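Local coordinates for decapping and exoribonuclease protein 1 (Kluyveromyces lactis, PDB 4GPS) that removes NAD and methylguanosine caps from the 5' ends of RNAs and degrades RNA as a 5'-3' exoribonuclease that needs a divalent metal ion, at residues 260-265 / 276-281; 182-186 / 317-321; 117-121 / 284-288. All coordinates share one frame; numbering follows the deposited sequence.

In the fold
Contacts 1 and 2 lie in the buried middle of the nuclease, their centres about 10 Å apart; contact 3 sits toward the surface, about 21 Å from the centre of the first. Contacts 1 and 3 both use strand 273-285, at successive parts of its length, whereas contact 2 meets it through R182, whose backbone N is probably hydrogen-bonded to Q278 O, and through L321 on M281. The chemistry follows the place: contact 1 rests on regular backbone hydrogen bonds, contact 2 on an arginine and apolar side chains beside the metal ligand E293, and contact 3 on an asparagine, a cysteine and a bridging water. Residues 260-265 and 276-281 fall inside the loop contact 2 closes.

Contact 1 of 3, residues 260-265 / 276-281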
loop_
_atom_site.group_PDB
_atom_site.type_symbol
_atom_site.label_atom_id
_atom_site.label_comp_id
_atom_site.label_asym_id
_atom_site.label_seq_id
_atom_site.Cartn_x
_atom_site.Cartn_y
_atom_site.Cartn_z
ATOM N N LEU A 260 5.304 11.710 -11.697
ATOM C CA LEU A 260 4.646 10.823 -10.743
ATOM C C LEU A 260 3.374 11.468 -10.183
ATOM O O LEU A 260 3.264 12.695 -10.094
ATOM C CB LEU A 260 5.615 10.491 -9.611
ATOM C CG LEU A 260 6.871 9.766 -10.111
ATOM C CD1 LEU A 260 7.978 9.876 -9.095
ATOM C CD2 LEU A 260 6.533 8.310 -10.411
ATOM N N TYR A 261 2.408 10.646 -9.810
ATOM C CA TYR A 261 1.159 11.168 -9.280
ATOM C C TYR A 261 0.844 10.569 -7.894
ATOM O O TYR A 261 0.968 9.365 -7.672
ATOM C CB TYR A 261 0.032 10.891 -10.268
ATOM C CG TYR A 261 -1.289 11.480 -9.849
ATOM C CD1 TYR A 261 -1.603 12.819 -10.107
ATOM C CD2 TYR A 261 -2.229 10.699 -9.167
ATOM C CE1 TYR A 261 -2.815 13.356 -9.698
ATOM C CE2 TYR A 261 -3.441 11.227 -8.757
ATOM C CZ TYR A 261 -3.730 12.547 -9.019
ATOM O OH TYR A 261 -4.926 13.044 -8.576
ATOM N N TYR A 262 0.439 11.423 -6.961
ATOM C CA TYR A 262 0.170 10.998 -5.601
ATOM C C TYR A 262 -1.182 11.444 -5.055
ATOM O O TYR A 262 -1.636 12.586 -5.266
ATOM C CB TYR A 262 1.236 11.560 -4.677
ATOM C CG TYR A 262 2.641 11.160 -4.993
ATOM C CD1 TYR A 262 3.135 9.896 -4.633
ATOM C CD2 TYR A 262 3.512 12.064 -5.600
ATOM C CE1 TYR A 262 4.469 9.546 -4.859
ATOM C CE2 TYR A 262 4.850 11.731 -5.834
ATOM C CZ TYR A 262 5.321 10.472 -5.453
ATOM O OH TYR A 262 6.652 10.178 -5.612
ATOM N N SER A 263 -1.811 10.538 -4.317
ATOM C CA SER A 263 -3.080 10.828 -3.690
ATOM C C SER A 263 -2.755 10.862 -2.209
ATOM O O SER A 263 -2.089 9.972 -1.705
ATOM C CB SER A 263 -4.077 9.714 -3.973
ATOM O OG SER A 263 -5.282 9.876 -3.238
ATOM N N ILE A 264 -3.183 11.910 -1.522
ATOM C CA ILE A 264 -2.943 12.008 -0.103
ATOM C C ILE A 264 -4.283 11.700 0.544
ATOM O O ILE A 264 -5.241 12.437 0.333
ATOM C CB ILE A 264 -2.463 13.399 0.301
ATOM C CG1 ILE A 264 -0.965 13.582 0.028
ATOM C CG2 ILE A 264 -2.502 13.496 1.809
ATOM C CD1 ILE A 264 -0.485 13.306 -1.290
ATOM N N VAL A 265 -4.362 10.603 1.308
ATOM C CA VAL A 265 -5.627 10.226 1.938
ATOM C C VAL A 265 -5.607 10.285 3.467
ATOM O O VAL A 265 -4.553 10.146 4.095
ATOM C CB VAL A 265 -6.102 8.805 1.480
ATOM C CG1 VAL A 265 -6.203 8.730 -0.094
ATOM C CG2 VAL A 265 -5.174 7.772 2.001
ATOM N N LEU A 276 -2.595 9.718 7.912
ATOM C CA LEU A 276 -2.544 10.646 6.776
ATOM C C LEU A 276 -1.478 9.951 5.923
ATOM O O LEU A 276 -0.311 9.932 6.276
ATOM C CB LEU A 276 -2.075 12.031 7.207
ATOM C CG LEU A 276 -1.947 13.002 6.045
ATOM C CD1 LEU A 276 -3.310 13.385 5.509
ATOM C CD2 LEU A 276 -1.245 14.243 6.533
ATOM N N ILE A 277 -1.910 9.396 4.801
ATOM C CA ILE A 277 -1.097 8.596 3.927
ATOM C C ILE A 277 -0.898 9.155 2.535
ATOM O O ILE A 277 -1.831 9.727 1.937
ATOM C CB ILE A 277 -1.776 7.196 3.782
ATOM C CG1 ILE A 277 -1.699 6.448 5.093
ATOM C CG2 ILE A 277 -1.161 6.382 2.687
ATOM C CD1 ILE A 277 -2.682 5.269 5.136
ATOM N N GLN A 278 0.310 8.934 2.011
ATOM C CA GLN A 278 0.663 9.336 0.650
ATOM C C GLN A 278 0.794 8.076 -0.237
ATOM O O GLN A 278 1.552 7.161 0.087
ATOM C CB GLN A 278 1.975 10.114 0.634
ATOM C CG GLN A 278 2.373 10.568 -0.768
ATOM C CD GLN A 278 3.686 11.370 -0.781
ATOM O OE1 GLN A 278 4.645 11.015 -1.489
ATOM N NE2 GLN A 278 3.726 12.454 -0.008
ATOM N N ALA A 279 0.050 8.019 -1.341
ATOM C CA ALA A 279 0.118 6.850 -2.222
ATOM C C ALA A 279 0.325 7.257 -3.657
ATOM O O ALA A 279 -0.276 8.212 -4.137
ATOM C CB ALA A 279 -1.181 6.020 -2.112
ATOM N N GLU A 280 1.184 6.541 -4.353
ATOM C CA GLU A 280 1.389 6.849 -5.749
ATOM C C GLU A 280 0.325 6.051 -6.497
ATOM O O GLU A 280 0.172 4.840 -6.253
ATOM C CB GLU A 280 2.788 6.426 -6.203
ATOM C CG GLU A 280 2.879 6.260 -7.725
ATOM C CD GLU A 280 4.285 5.954 -8.224
ATOM O OE1 GLU A 280 4.451 5.840 -9.466
ATOM O OE2 GLU A 280 5.211 5.838 -7.378
ATOM N N MET A 281 -0.421 6.733 -7.373
ATOM C CA MET A 281 -1.468 6.114 -8.183
ATOM C C MET A 281 -0.949 6.020 -9.603
ATOM O O MET A 281 -0.473 7.011 -10.158
ATOM C CB MET A 281 -2.733 6.968 -8.177
ATOM C CG MET A 281 -3.212 7.325 -6.771
ATOM S SD MET A 281 -3.987 5.925 -5.812
ATOM C CE MET A 281 -2.565 5.245 -5.039
HETATM O O HOH W 1 2.097 7.833 -10.951
#
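S263 and A279 form an antiparallel hydrogen-bonded pair, S263 N to A279 O at 2.8 Å and A279 N to S263 O at 2.9 Å. V265 and I277 repeat this pairing, and M281 N reaches Y261 O at 3.0 Å, tilted 33° from the plane of that carbonyl. This is the tight part, and R182 packs on the side chains of I277, A279 and M281. On the other face, Y262 has its CG anti to its carbonyl carbon (chi1 -59°), which brings the ring beside Q278. Q278 OE1 lies over one ring face, off toward the rim, 3.7 Å from Y262 CD1; it is buried without a hydrogen-bonding partner, while the ring's hydroxyl makes a weak bond to S156. Putting an alanine at Y262 would probably open a gap against helix 156-167 and leave the Q278 amide without the ring it rests on. The looser side is at L260 and E280, both partly exposed. The extended E280 chain brings OE1 to 3.4 Å from L260 CD2, and a water accepts from Y261 N, donates to M281 O, and reaches E280 OE1 only weakly. The pairing is that of an antiparallel beta hairpin, flanked by further strands of the PD-(D/E)XK nuclease fold, that delivers E280, probably a substrate-binding residue, next to the metal ligand D282.

Contact 2 of 3, residues 182-186 / 317-321; sequences RHHII and QTNLL
R182, I185 and I186 on helix 182-190 meet Q317, L320 and L321, where helix 305-319 gives way to a loop, in a buried contact near the centre of the chain. It is a mixed contact: one arginine spans the polar part, and branched aliphatic side chains fill the rest. R182 makes the largest single contribution. Its CG leaves anti to the backbone N, and the chain then turns at chi3 (60°), bringing the guanidinium across Q317, the planes of guanidinium and amide 76° apart. One face of the guanidinium is covered near its rim by Q317 CG, 3.4 Å from R182 NH1. The same NH1 points at the backbone oxygen Q317 O at 3.1 Å, but the bond is bent (123°) and weak. L321 CD1 presses on R182 NH1 at 3.3 Å. The stronger partner of NH1 is the carboxylate of E293, a metal ligand, with which it forms a salt bridge, consistent with a second-shell role for R182 at the metal site. Q317 itself probably binds substrate, as in relatives, and its side chain lies beside E293 and K295. R182 NE bonds to a bound citrate, probably from the crystallisation liquor, which suggests an anion-accepting spot here.

Away from the guanidinium the contact is apolar. I186 CG1 lies 3.9 Å from L320 CD1, and I186 CD1 lies 4.0 Å from Q317 CB. L320 uses its other branch on I185, CD2 to CG2 at 4.1 Å, so its two methyls touch successive residues. Beyond the pair, strand 273-285 lies against R182 and L321 through M281, strand 290-297 supplies E293, which also touches L321, and I186 continues along helix 305-319 onto R313 and I316.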
loop_
_atom_site.group_PDB
_atom_site.type_symbol
_atom_site.label_atom_id
_atom_site.label_comp_id
_atom_site.label_asym_id
_atom_site.label_seq_id
_atom_site.Cartn_x
_atom_site.Cartn_y
_atom_site.Cartn_z
ATOM N N ARG A 182 2.346 5.226 1.949
ATOM C CA ARG A 182 1.579 3.995 2.054
ATOM C C ARG A 182 2.446 2.732 2.229
ATOM O O ARG A 182 2.097 1.829 2.984
ATOM C CB ARG A 182 0.693 3.828 0.827
ATOM C CG ARG A 182 -0.175 2.597 0.913
ATOM C CD ARG A 182 -1.190 2.566 -0.195
ATOM N NE ARG A 182 -0.485 2.569 -1.452
ATOM C CZ ARG A 182 -1.084 2.426 -2.616
ATOM N NH1 ARG A 182 -2.398 2.260 -2.664
ATOM N NH2 ARG A 182 -0.374 2.472 -3.729
ATOM N N HIS A 183 3.570 2.677 1.525
ATOM C CA HIS A 183 4.486 1.545 1.590
ATOM C C HIS A 183 4.798 1.113 3.029
ATOM O O HIS A 183 4.828 -0.076 3.324
ATOM C CB HIS A 183 5.804 1.892 0.865
ATOM C CG HIS A 183 6.590 0.694 0.455
ATOM N ND1 HIS A 183 6.353 0.016 -0.725
ATOM C CD2 HIS A 183 7.551 -0.011 1.104
ATOM C CE1 HIS A 183 7.128 -1.056 -0.784
ATOM N NE2 HIS A 183 7.865 -1.098 0.313
ATOM N N HIS A 184 5.040 2.064 3.929
ATOM C CA HIS A 184 5.370 1.695 5.306
ATOM C C HIS A 184 4.188 1.230 6.117
ATOM O O HIS A 184 4.374 0.467 7.063
ATOM C CB HIS A 184 6.062 2.829 6.048
ATOM C CG HIS A 184 7.293 3.315 5.366
ATOM N ND1 HIS A 184 8.231 2.455 4.834
ATOM C CD2 HIS A 184 7.708 4.567 5.063
ATOM C CE1 HIS A 184 9.168 3.157 4.222
ATOM N NE2 HIS A 184 8.874 4.440 4.346
ATOM N N ILE A 185 2.981 1.691 5.776
ATOM C CA ILE A 185 1.828 1.234 6.515
ATOM C C ILE A 185 1.649 -0.218 6.051
ATOM O O ILE A 185 1.483 -1.127 6.853
ATOM C CB ILE A 185 0.557 2.097 6.238
ATOM C CG1 ILE A 185 0.798 3.574 6.628
ATOM C CG2 ILE A 185 -0.579 1.579 7.072
ATOM C CD1 ILE A 185 1.275 3.726 8.069
ATOM N N ILE A 186 1.725 -0.455 4.757
ATOM C CA ILE A 186 1.614 -1.814 4.301
ATOM C C ILE A 186 2.683 -2.702 5.010
ATOM O O ILE A 186 2.349 -3.785 5.517
ATOM C CB ILE A 186 1.765 -1.900 2.756
ATOM C CG1 ILE A 186 0.572 -1.230 2.094
ATOM C CG2 ILE A 186 1.831 -3.367 2.285
ATOM C CD1 ILE A 186 0.866 -0.763 0.685
ATOM N N GLN A 317 -3.077 -2.916 0.101
ATOM C CA GLN A 317 -2.748 -1.740 -0.695
ATOM C C GLN A 317 -3.967 -0.957 -1.190
ATOM O O GLN A 317 -4.040 0.256 -1.013
ATOM C CB GLN A 317 -1.853 -2.146 -1.859
ATOM C CG GLN A 317 -1.634 -1.088 -2.875
ATOM C CD GLN A 317 -0.975 -1.629 -4.144
ATOM O OE1 GLN A 317 -0.920 -0.942 -5.161
ATOM N NE2 GLN A 317 -0.473 -2.852 -4.084
ATOM N N THR A 318 -4.939 -1.624 -1.788
ATOM C CA THR A 318 -6.089 -0.883 -2.265
ATOM C C THR A 318 -7.074 -0.610 -1.151
ATOM O O THR A 318 -7.732 0.441 -1.137
ATOM C CB THR A 318 -6.793 -1.580 -3.435
ATOM O OG1 THR A 318 -7.044 -2.939 -3.113
ATOM C CG2 THR A 318 -5.916 -1.504 -4.694
ATOM N N ASN A 319 -7.139 -1.515 -0.178
ATOM C CA ASN A 319 -8.066 -1.303 0.921
ATOM C C ASN A 319 -7.758 -0.069 1.763
ATOM O O ASN A 319 -8.643 0.447 2.427
ATOM C CB ASN A 319 -8.137 -2.520 1.829
ATOM C CG ASN A 319 -9.380 -2.515 2.668
ATOM O OD1 ASN A 319 -9.336 -2.259 3.849
ATOM N ND2 ASN A 319 -10.511 -2.768 2.038
ATOM N N LEU A 320 -6.511 0.401 1.751
ATOM C CA LEU A 320 -6.154 1.614 2.506
ATOM C C LEU A 320 -6.632 2.912 1.808
ATOM O O LEU A 320 -6.499 4.015 2.351
ATOM C CB LEU A 320 -4.629 1.688 2.718
ATOM C CG LEU A 320 -4.018 0.781 3.776
ATOM C CD1 LEU A 320 -2.588 0.698 3.449
ATOM C CD2 LEU A 320 -4.251 1.306 5.217
ATOM N N LEU A 321 -7.174 2.791 0.609
ATOM C CA LEU A 321 -7.654 3.965 -0.121
ATOM C C LEU A 321 -9.173 4.045 -0.116
ATOM O O LEU A 321 -9.872 3.056 0.136
ATOM C CB LEU A 321 -7.197 3.923 -1.580
ATOM C CG LEU A 321 -5.699 3.726 -1.775
ATOM C CD1 LEU A 321 -5.412 3.526 -3.246
ATOM C CD2 LEU A 321 -4.962 4.934 -1.235
#

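Contact 3 of 3, residues 117-121 / 284-288; sequences CTYIK and INTLT
N285 presents its flat amide to C117, whose sulfur lies over one face of it. C117 SG is 3.5 Å from N285 OD1, and C117 CB is as close to the same oxygen. From the opposite side of the plane, the backbone N of T288 donates to N285 OD1 at 3.2 Å, coming in well above the carbonyl plane; this is an Asx motif, in which the side chain holds the turn that follows the strand. L287 N adds a weak bond to OD1. At the other end of the amide, ND2 points to a water at 3.1 Å that donates in turn to C117 O at 2.6 Å, and I120 CD1 rests 4.1 Å from N285 ND2. With CG anti to its backbone N (chi1 177°), N285 reaches across toward the helix. Exposed L287 packs its CG on C117 CB at 3.6 Å and sets CD1 near K121 CD at 3.8 Å. C117 and I120 also lean on L112. The chemistry thus splits the amide between two tasks: its oxygen accepts from the turn that follows its strand, and its nitrogen reaches helix 114-122 through one water, with apolar packing of L287 beside it.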
loop_
_atom_site.group_PDB
_atom_site.type_symbol
_atom_site.label_atom_id
_atom_site.label_comp_id
_atom_site.label_asym_id
_atom_site.label_seq_id
_atom_site.Cartn_x
_atom_site.Cartn_y
_atom_site.Cartn_z
ATOM N N CYS A 117 -9.881 1.013 -20.796
ATOM C CA CYS A 117 -11.054 1.287 -19.941
ATOM C C CYS A 117 -12.260 0.616 -20.553
ATOM O O CYS A 117 -13.108 0.062 -19.841
ATOM C CB CYS A 117 -11.346 2.790 -19.815
ATOM S SG CYS A 117 -10.013 3.785 -19.119
ATOM N N THR A 118 -12.334 0.685 -21.882
ATOM C CA THR A 118 -13.425 0.062 -22.638
ATOM C C THR A 118 -13.360 -1.477 -22.480
ATOM O O THR A 118 -14.378 -2.140 -22.296
ATOM C CB THR A 118 -13.356 0.455 -24.157
ATOM O OG1 THR A 118 -13.666 1.855 -24.307
ATOM C CG2 THR A 118 -14.331 -0.404 -24.994
ATOM N N TYR A 119 -12.163 -2.041 -22.564
ATOM C CA TYR A 119 -12.027 -3.460 -22.376
ATOM C C TYR A 119 -12.531 -3.842 -20.989
ATOM O O TYR A 119 -13.177 -4.857 -20.835
ATOM C CB TYR A 119 -10.576 -3.884 -22.469
ATOM C CG TYR A 119 -10.396 -5.344 -22.114
ATOM C CD1 TYR A 119 -10.876 -6.361 -22.964
ATOM C CD2 TYR A 119 -9.758 -5.721 -20.931
ATOM C CE1 TYR A 119 -10.716 -7.719 -22.632
ATOM C CE2 TYR A 119 -9.594 -7.075 -20.594
ATOM C CZ TYR A 119 -10.074 -8.052 -21.443
ATOM O OH TYR A 119 -9.927 -9.363 -21.088
ATOM N N ILE A 120 -12.212 -3.040 -19.975
ATOM C CA ILE A 120 -12.639 -3.352 -18.619
ATOM C C ILE A 120 -14.152 -3.269 -18.467
ATOM O O ILE A 120 -14.759 -4.109 -17.798
ATOM C CB ILE A 120 -11.972 -2.398 -17.598
ATOM C CG1 ILE A 120 -10.489 -2.752 -17.459
ATOM C CG2 ILE A 120 -12.681 -2.473 -16.233
ATOM C CD1 ILE A 120 -9.685 -1.700 -16.753
ATOM N N LYS A 121 -14.755 -2.262 -19.095
ATOM C CA LYS A 121 -16.201 -2.056 -19.025
ATOM C C LYS A 121 -17.042 -3.095 -19.752
ATOM O O LYS A 121 -18.093 -3.505 -19.262
ATOM C CB LYS A 121 -16.553 -0.665 -19.574
ATOM C CG LYS A 121 -18.053 -0.420 -19.833
ATOM C CD LYS A 121 -18.280 0.995 -20.384
ATOM C CE LYS A 121 -19.694 1.178 -20.929
ATOM N NZ LYS A 121 -20.027 0.269 -22.082
ATOM N N ILE A 284 -5.847 6.635 -13.701
ATOM C CA ILE A 284 -7.279 6.769 -13.453
ATOM C C ILE A 284 -7.997 6.135 -14.628
ATOM O O ILE A 284 -7.556 6.263 -15.773
ATOM C CB ILE A 284 -7.800 8.208 -13.415
ATOM C CG1 ILE A 284 -7.164 8.985 -12.270
ATOM C CG2 ILE A 284 -9.307 8.182 -13.159
ATOM C CD1 ILE A 284 -5.800 9.548 -12.596
ATOM N N ASN A 285 -9.073 5.418 -14.329
ATOM C CA ASN A 285 -9.917 4.828 -15.354
ATOM C C ASN A 285 -10.887 5.990 -15.654
ATOM O O ASN A 285 -11.777 6.306 -14.835
ATOM C CB ASN A 285 -10.691 3.635 -14.792
ATOM C CG ASN A 285 -11.636 3.041 -15.804
ATOM O OD1 ASN A 285 -12.321 3.764 -16.544
ATOM N ND2 ASN A 285 -11.684 1.720 -15.851
ATOM N N THR A 286 -10.699 6.651 -16.794
ATOM C CA THR A 286 -11.539 7.797 -17.144
ATOM C C THR A 286 -13.059 7.527 -17.288
ATOM O O THR A 286 -13.881 8.423 -17.064
ATOM C CB THR A 286 -10.999 8.443 -18.401
ATOM O OG1 THR A 286 -10.725 7.416 -19.361
ATOM C CG2 THR A 286 -9.714 9.211 -18.092
ATOM N N LEU A 287 -13.439 6.303 -17.649
ATOM C CA LEU A 287 -14.853 5.966 -17.760
ATOM C C LEU A 287 -15.515 5.857 -16.377
ATOM O O LEU A 287 -16.692 6.185 -16.204
ATOM C CB LEU A 287 -15.055 4.620 -18.470
ATOM C CG LEU A 287 -14.555 4.374 -19.892
ATOM C CD1 LEU A 287 -15.081 3.005 -20.362
ATOM C CD2 LEU A 287 -15.035 5.492 -20.813
ATOM N N THR A 288 -14.762 5.406 -15.383
ATOM C CA THR A 288 -15.342 5.198 -14.072
ATOM C C THR A 288 -14.843 6.169 -13.018
ATOM O O THR A 288 -15.286 6.118 -11.866
ATOM C CB THR A 288 -15.070 3.730 -13.616
ATOM O OG1 THR A 288 -13.659 3.537 -13.421
ATOM C CG2 THR A 288 -15.550 2.714 -14.704
HETATM O O HOH W 2 -14.113 0.821 -17.539
#